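MIP07328p (Drosophila melanogaster, PDB 6FKK) is a semaphorin, an axon guidance cue with chemorepellent activity that probably signals between cells by binding semaphorin receptors through its extracellular sema domain. Local coordinates at residues Asn152-Thr166 with Asp196-Phe209. Numbering follows the deposited sequence.
Sequences NSTYAFADGHLYSAT and DFVGAIERNGYVLF. With NAG (2-acetamido-2-deoxy-beta-D-glucopyranose), chain E.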
loop_
_atom_site.group_PDB
_atom_site.type_symbol
_atom_site.label_atom_id
_atom_site.label_comp_id
_atom_site.label_asym_id
_atom_site.label_seq_id
_atom_site.Cartn_x
_atom_site.Cartn_y
_atom_site.Cartn_z
ATOM N N ASN A 152 -5.067 -5.144 -9.647
ATOM C CA ASN A 152 -4.095 -6.210 -9.444
ATOM C C ASN A 152 -2.664 -5.773 -9.732
ATOM O O ASN A 152 -1.736 -6.544 -9.467
ATOM C CB ASN A 152 -4.437 -7.418 -10.332
ATOM C CG ASN A 152 -4.336 -7.094 -11.813
ATOM O OD1 ASN A 152 -4.450 -5.931 -12.202
ATOM N ND2 ASN A 152 -4.117 -8.107 -12.651
ATOM N N SER A 153 -2.463 -4.563 -10.257
ATOM C CA SER A 153 -1.166 -4.126 -10.755
ATOM C C SER A 153 -0.824 -2.746 -10.209
ATOM O O SER A 153 -1.710 -1.956 -9.871
ATOM C CB SER A 153 -1.147 -4.102 -12.291
ATOM O OG SER A 153 -2.135 -3.225 -12.804
ATOM N N THR A 154 0.478 -2.460 -10.139
ATOM C CA THR A 154 0.982 -1.212 -9.581
ATOM C C THR A 154 2.172 -0.737 -10.409
ATOM O O THR A 154 2.602 -1.402 -11.358
ATOM C CB THR A 154 1.372 -1.382 -8.108
ATOM O OG1 THR A 154 1.632 -0.097 -7.529
ATOM C CG2 THR A 154 2.618 -2.249 -7.985
ATOM N N TYR A 155 2.713 0.423 -10.042
ATOM C CA TYR A 155 3.841 0.999 -10.761
ATOM C C TYR A 155 4.569 1.966 -9.840
ATOM O O TYR A 155 4.116 2.268 -8.734
ATOM C CB TYR A 155 3.387 1.710 -12.040
ATOM C CG TYR A 155 2.653 3.010 -11.787
ATOM C CD1 TYR A 155 1.299 3.018 -11.484
ATOM C CD2 TYR A 155 3.316 4.230 -11.851
ATOM C CE1 TYR A 155 0.625 4.204 -11.251
ATOM C CE2 TYR A 155 2.651 5.421 -11.620
ATOM C CZ TYR A 155 1.305 5.402 -11.321
ATOM O OH TYR A 155 0.639 6.585 -11.089
ATOM N N ALA A 156 5.706 2.463 -10.325
ATOM C CA ALA A 156 6.497 3.442 -9.589
ATOM C C ALA A 156 7.448 4.128 -10.557
ATOM O O ALA A 156 8.186 3.455 -11.283
ATOM C CB ALA A 156 7.277 2.781 -8.448
ATOM N N PHE A 157 7.427 5.460 -10.565
ATOM C CA PHE A 157 8.284 6.261 -11.435
ATOM C C PHE A 157 9.500 6.706 -10.631
ATOM O O PHE A 157 9.395 7.582 -9.766
ATOM C CB PHE A 157 7.517 7.459 -11.992
ATOM C CG PHE A 157 8.200 8.137 -13.147
ATOM C CD1 PHE A 157 8.057 7.648 -14.435
ATOM C CD2 PHE A 157 8.975 9.268 -12.947
ATOM C CE1 PHE A 157 8.680 8.271 -15.502
ATOM C CE2 PHE A 157 9.599 9.896 -14.009
ATOM C CZ PHE A 157 9.451 9.396 -15.287
ATOM N N ALA A 158 10.656 6.108 -10.921
ATOM C CA ALA A 158 11.875 6.338 -10.156
ATOM C C ALA A 158 13.011 6.732 -11.088
ATOM O O ALA A 158 13.307 6.015 -12.049
ATOM C CB ALA A 158 12.261 5.091 -9.354
ATOM N N ASP A 159 13.644 7.870 -10.789
ATOM C CA ASP A 159 14.812 8.360 -11.527
ATOM C C ASP A 159 14.542 8.432 -13.029
ATOM O O ASP A 159 15.386 8.071 -13.854
ATOM C CB ASP A 159 16.045 7.508 -11.236
ATOM C CG ASP A 159 16.669 7.828 -9.891
ATOM O OD1 ASP A 159 16.066 8.609 -9.124
ATOM O OD2 ASP A 159 17.765 7.303 -9.607
ATOM N N GLY A 160 13.347 8.904 -13.386
ATOM C CA GLY A 160 12.988 9.150 -14.766
ATOM C C GLY A 160 12.515 7.950 -15.558
ATOM O O GLY A 160 12.312 8.077 -16.773
ATOM N N HIS A 161 12.332 6.794 -14.926
ATOM C CA HIS A 161 11.870 5.600 -15.618
ATOM C C HIS A 161 10.649 5.034 -14.906
ATOM O O HIS A 161 10.447 5.245 -13.708
ATOM C CB HIS A 161 12.970 4.533 -15.709
ATOM C CG HIS A 161 14.116 4.926 -16.587
ATOM N ND1 HIS A 161 14.149 4.648 -17.936
ATOM C CD2 HIS A 161 15.268 5.580 -16.310
ATOM C CE1 HIS A 161 15.274 5.111 -18.452
ATOM N NE2 HIS A 161 15.970 5.682 -17.486
ATOM N N LEU A 162 9.834 4.306 -15.666
ATOM C CA LEU A 162 8.604 3.713 -15.158
ATOM C C LEU A 162 8.847 2.240 -14.849
ATOM O O LEU A 162 9.162 1.456 -15.750
ATOM C CB LEU A 162 7.468 3.870 -16.170
ATOM C CG LEU A 162 6.122 3.257 -15.781
ATOM C CD1 LEU A 162 5.613 3.871 -14.492
ATOM C CD2 LEU A 162 5.110 3.439 -16.899
ATOM N N TYR A 163 8.700 1.871 -13.579
ATOM C CA TYR A 163 8.854 0.489 -13.130
ATOM C C TYR A 163 7.458 -0.097 -12.953
ATOM O O TYR A 163 6.793 0.147 -11.942
ATOM C CB TYR A 163 9.673 0.421 -11.844
ATOM C CG TYR A 163 11.135 0.742 -12.052
ATOM C CD1 TYR A 163 11.565 2.055 -12.184
ATOM C CD2 TYR A 163 12.085 -0.268 -12.126
ATOM C CE1 TYR A 163 12.898 2.356 -12.384
ATOM C CE2 TYR A 163 13.423 0.023 -12.323
ATOM C CZ TYR A 163 13.823 1.336 -12.452
ATOM O OH TYR A 163 15.150 1.637 -12.651
ATOM N N SER A 164 7.016 -0.868 -13.941
ATOM C CA SER A 164 5.653 -1.377 -13.986
ATOM C C SER A 164 5.612 -2.851 -13.603
ATOM O O SER A 164 6.523 -3.617 -13.933
ATOM C CB SER A 164 5.052 -1.189 -15.381
ATOM O OG SER A 164 3.716 -1.660 -15.432
ATOM N N ALA A 165 4.546 -3.238 -12.905
ATOM C CA ALA A 165 4.278 -4.630 -12.557
ATOM C C ALA A 165 2.835 -4.932 -12.941
ATOM O O ALA A 165 1.908 -4.461 -12.278
ATOM C CB ALA A 165 4.509 -4.891 -11.072
ATOM N N THR A 166 2.640 -5.713 -14.002
ATOM C CA THR A 166 1.296 -5.959 -14.512
ATOM C C THR A 166 1.325 -7.238 -15.349
ATOM O O THR A 166 2.162 -8.116 -15.119
ATOM C CB THR A 166 0.806 -4.719 -15.287
ATOM O OG1 THR A 166 -0.455 -4.999 -15.914
ATOM C CG2 THR A 166 1.821 -4.311 -16.340
ATOM N N ASP A 196 -0.666 -10.953 -7.577
ATOM C CA ASP A 196 -1.535 -9.783 -7.506
ATOM C C ASP A 196 -0.764 -8.700 -6.765
ATOM O O ASP A 196 -0.528 -8.818 -5.557
ATOM C CB ASP A 196 -2.855 -10.103 -6.803
ATOM C CG ASP A 196 -3.722 -11.071 -7.590
ATOM O OD1 ASP A 196 -3.303 -11.508 -8.682
ATOM O OD2 ASP A 196 -4.829 -11.398 -7.111
ATOM N N PHE A 197 -0.359 -7.658 -7.484
ATOM C CA PHE A 197 0.488 -6.624 -6.910
ATOM C C PHE A 197 -0.338 -5.615 -6.122
ATOM O O PHE A 197 -1.477 -5.297 -6.477
ATOM C CB PHE A 197 1.281 -5.914 -8.007
ATOM C CG PHE A 197 2.179 -6.826 -8.790
ATOM C CD1 PHE A 197 3.470 -7.085 -8.359
ATOM C CD2 PHE A 197 1.734 -7.430 -9.955
ATOM C CE1 PHE A 197 4.300 -7.926 -9.075
ATOM C CE2 PHE A 197 2.559 -8.272 -10.676
ATOM C CZ PHE A 197 3.844 -8.521 -10.235
ATOM N N VAL A 198 0.253 -5.110 -5.040
ATOM C CA VAL A 198 -0.420 -4.164 -4.157
ATOM C C VAL A 198 0.338 -2.856 -3.993
ATOM O O VAL A 198 -0.213 -1.915 -3.402
ATOM C CB VAL A 198 -0.698 -4.782 -2.768
ATOM C CG1 VAL A 198 -1.412 -6.121 -2.901
ATOM C CG2 VAL A 198 0.594 -4.926 -1.981
ATOM N N GLY A 199 1.574 -2.755 -4.479
ATOM C CA GLY A 199 2.307 -1.510 -4.350
ATOM C C GLY A 199 3.760 -1.572 -4.773
ATOM O O GLY A 199 4.343 -2.654 -4.888
ATOM N N ALA A 200 4.356 -0.403 -5.005
ATOM C CA ALA A 200 5.753 -0.298 -5.399
ATOM C C ALA A 200 6.347 0.949 -4.764
ATOM O O ALA A 200 5.774 2.036 -4.878
ATOM C CB ALA A 200 5.900 -0.245 -6.924
ATOM N N ILE A 201 7.487 0.791 -4.091
ATOM C CA ILE A 201 8.144 1.887 -3.387
ATOM C C ILE A 201 9.593 1.970 -3.844
ATOM O O ILE A 201 10.286 0.949 -3.919
ATOM C CB ILE A 201 8.086 1.711 -1.858
ATOM C CG1 ILE A 201 6.666 1.374 -1.391
ATOM C CG2 ILE A 201 8.575 2.974 -1.180
ATOM C CD1 ILE A 201 5.703 2.537 -1.462
ATOM N N GLU A 202 10.050 3.185 -4.136
ATOM C CA GLU A 202 11.452 3.444 -4.431
ATOM C C GLU A 202 12.206 3.714 -3.135
ATOM O O GLU A 202 11.708 4.421 -2.253
ATOM C CB GLU A 202 11.586 4.640 -5.378
ATOM C CG GLU A 202 13.018 5.067 -5.668
ATOM C CD GLU A 202 13.103 6.461 -6.263
ATOM O OE1 GLU A 202 12.049 7.120 -6.393
ATOM O OE2 GLU A 202 14.224 6.901 -6.598
ATOM N N ARG A 203 13.408 3.150 -3.020
ATOM C CA ARG A 203 14.187 3.305 -1.791
ATOM C C ARG A 203 15.644 2.952 -2.049
ATOM O O ARG A 203 15.942 1.827 -2.462
ATOM C CB ARG A 203 13.617 2.427 -0.678
ATOM C CG ARG A 203 14.389 2.490 0.630
ATOM C CD ARG A 203 14.096 3.769 1.394
ATOM N NE ARG A 203 14.682 3.742 2.731
ATOM C CZ ARG A 203 14.371 4.596 3.699
ATOM N NH1 ARG A 203 13.474 5.548 3.482
ATOM N NH2 ARG A 203 14.954 4.496 4.887
ATOM N N ASN A 204 16.538 3.915 -1.807
ATOM C CA ASN A 204 17.980 3.679 -1.694
ATOM C C ASN A 204 18.547 2.963 -2.920
ATOM O O ASN A 204 19.294 1.988 -2.813
ATOM C CB ASN A 204 18.303 2.900 -0.416
ATOM C CG ASN A 204 18.065 3.714 0.840
ATOM O OD1 ASN A 204 18.126 4.943 0.818
ATOM N ND2 ASN A 204 17.800 3.030 1.948
ATOM N N GLY A 205 18.195 3.463 -4.099
ATOM C CA GLY A 205 18.686 2.871 -5.322
ATOM C C GLY A 205 17.980 1.603 -5.749
ATOM O O GLY A 205 18.313 1.054 -6.806
ATOM N N TYR A 206 17.023 1.119 -4.962
ATOM C CA TYR A 206 16.202 -0.026 -5.323
ATOM C C TYR A 206 14.783 0.430 -5.639
ATOM O O TYR A 206 14.378 1.556 -5.335
ATOM C CB TYR A 206 16.164 -1.065 -4.193
ATOM C CG TYR A 206 17.512 -1.583 -3.753
ATOM C CD1 TYR A 206 18.157 -2.587 -4.462
ATOM C CD2 TYR A 206 18.131 -1.083 -2.613
ATOM C CE1 TYR A 206 19.388 -3.070 -4.059
ATOM C CE2 TYR A 206 19.366 -1.558 -2.201
ATOM C CZ TYR A 206 19.988 -2.551 -2.929
ATOM O OH TYR A 206 21.214 -3.031 -2.530
ATOM N N VAL A 207 14.030 -0.468 -6.264
ATOM C CA VAL A 207 12.584 -0.344 -6.390
ATOM C C VAL A 207 11.979 -1.597 -5.781
ATOM O O VAL A 207 12.255 -2.713 -6.239
ATOM C CB VAL A 207 12.136 -0.164 -7.848
ATOM C CG1 VAL A 207 10.620 -0.101 -7.923
ATOM C CG2 VAL A 207 12.745 1.097 -8.435
ATOM N N LEU A 208 11.177 -1.417 -4.737
ATOM C CA LEU A 208 10.564 -2.520 -4.017
ATOM C C LEU A 208 9.139 -2.731 -4.512
ATOM O O LEU A 208 8.398 -1.770 -4.724
ATOM C CB LEU A 208 10.560 -2.245 -2.511
ATOM C CG LEU A 208 11.907 -1.879 -1.882
ATOM C CD1 LEU A 208 11.706 -1.287 -0.498
ATOM C CD2 LEU A 208 12.818 -3.093 -1.813
ATOM N N PHE A 209 8.766 -3.995 -4.701
ATOM C CA PHE A 209 7.419 -4.368 -5.105
ATOM C C PHE A 209 6.804 -5.274 -4.048
ATOM O O PHE A 209 7.481 -6.151 -3.502
ATOM C CB PHE A 209 7.417 -5.079 -6.464
ATOM C CG PHE A 209 7.905 -4.224 -7.596
ATOM C CD1 PHE A 209 9.257 -4.141 -7.884
ATOM C CD2 PHE A 209 7.012 -3.505 -8.375
ATOM C CE1 PHE A 209 9.711 -3.356 -8.923
ATOM C CE2 PHE A 209 7.460 -2.718 -9.416
ATOM C CZ PHE A 209 8.812 -2.642 -9.691
HETATM C C1 NAG E . -3.972 -9.504 -12.328
HETATM C C2 NAG E . -5.062 -10.261 -13.111
HETATM C C3 NAG E . -4.834 -11.774 -13.065
HETATM C C4 NAG E . -3.408 -12.122 -13.465
HETATM C C5 NAG E . -2.437 -11.350 -12.584
HETATM C C6 NAG E . -0.989 -11.607 -12.933
HETATM C C7 NAG E . -6.844 -10.233 -11.397
HETATM C C8 NAG E . -8.246 -9.799 -11.090
HETATM N N2 NAG E . -6.392 -9.926 -12.621
HETATM O O3 NAG E . -5.751 -12.408 -13.949
HETATM O O4 NAG E . -3.183 -13.518 -13.310
HETATM O O5 NAG E . -2.668 -9.945 -12.751
HETATM O O6 NAG E . -0.781 -12.957 -13.326
HETATM O O7 NAG E . -6.157 -10.830 -10.571
#
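Ala165 CB sits over the centre of one face of the Phe197 ring, 3.5 Å from the ring centroid, in a CH-pi contact, while Asn152 O lies at the ring's edge. The Tyr163 ring is met in the same manner from the other hairpin: Val207 CG2 stands over the middle of one face, 3.8 Å from the centroid, and the carbonyl oxygens of Ala156 and Ala158 lie in plane at its edge. Phe209 turns an edge instead, its CZ 3.8 Å from Tyr163 CB. With CG of Phe197 anti to its carbonyl carbon (chi1 -60°), the ring is carried under Ala165 and also meets Phe211 and Ile177. Were Phe197 replaced by alanine, the Ala165 methyl would probably lose the aromatic face it rests on, and a gap would be likely to open towards Phe211 and Ile177. Small residues allow strands 154-158 and 196-203 to approach closely, Ala156 CB lying 3.7 Å from Ala200 CB, and Thr154 lays CG2 against the backbone of Gly199, which with Val198 forms a classic beta bulge opposite Phe210. At the hairpin ends Glu202 rests its carboxylate on Ala158 CB; Glu202 OE2 and OD2 of the poorly ordered Asp159 each form a salt bridge to Lys234 NZ, which probably offsets the repulsion between the two carboxylates. At the other end Phe197 N donates a bent hydrogen bond (2.7 Å, 138°) to Asn152 O, the donor tilted out of the carbonyl plane, beside the N-linked glycan on Asn152 ND2. Two type I' beta hairpins thus pack face against face, strands 154-158 and 196-203 nearly parallel (11°), as neighbouring blades do in the beta-propeller of a sema domain.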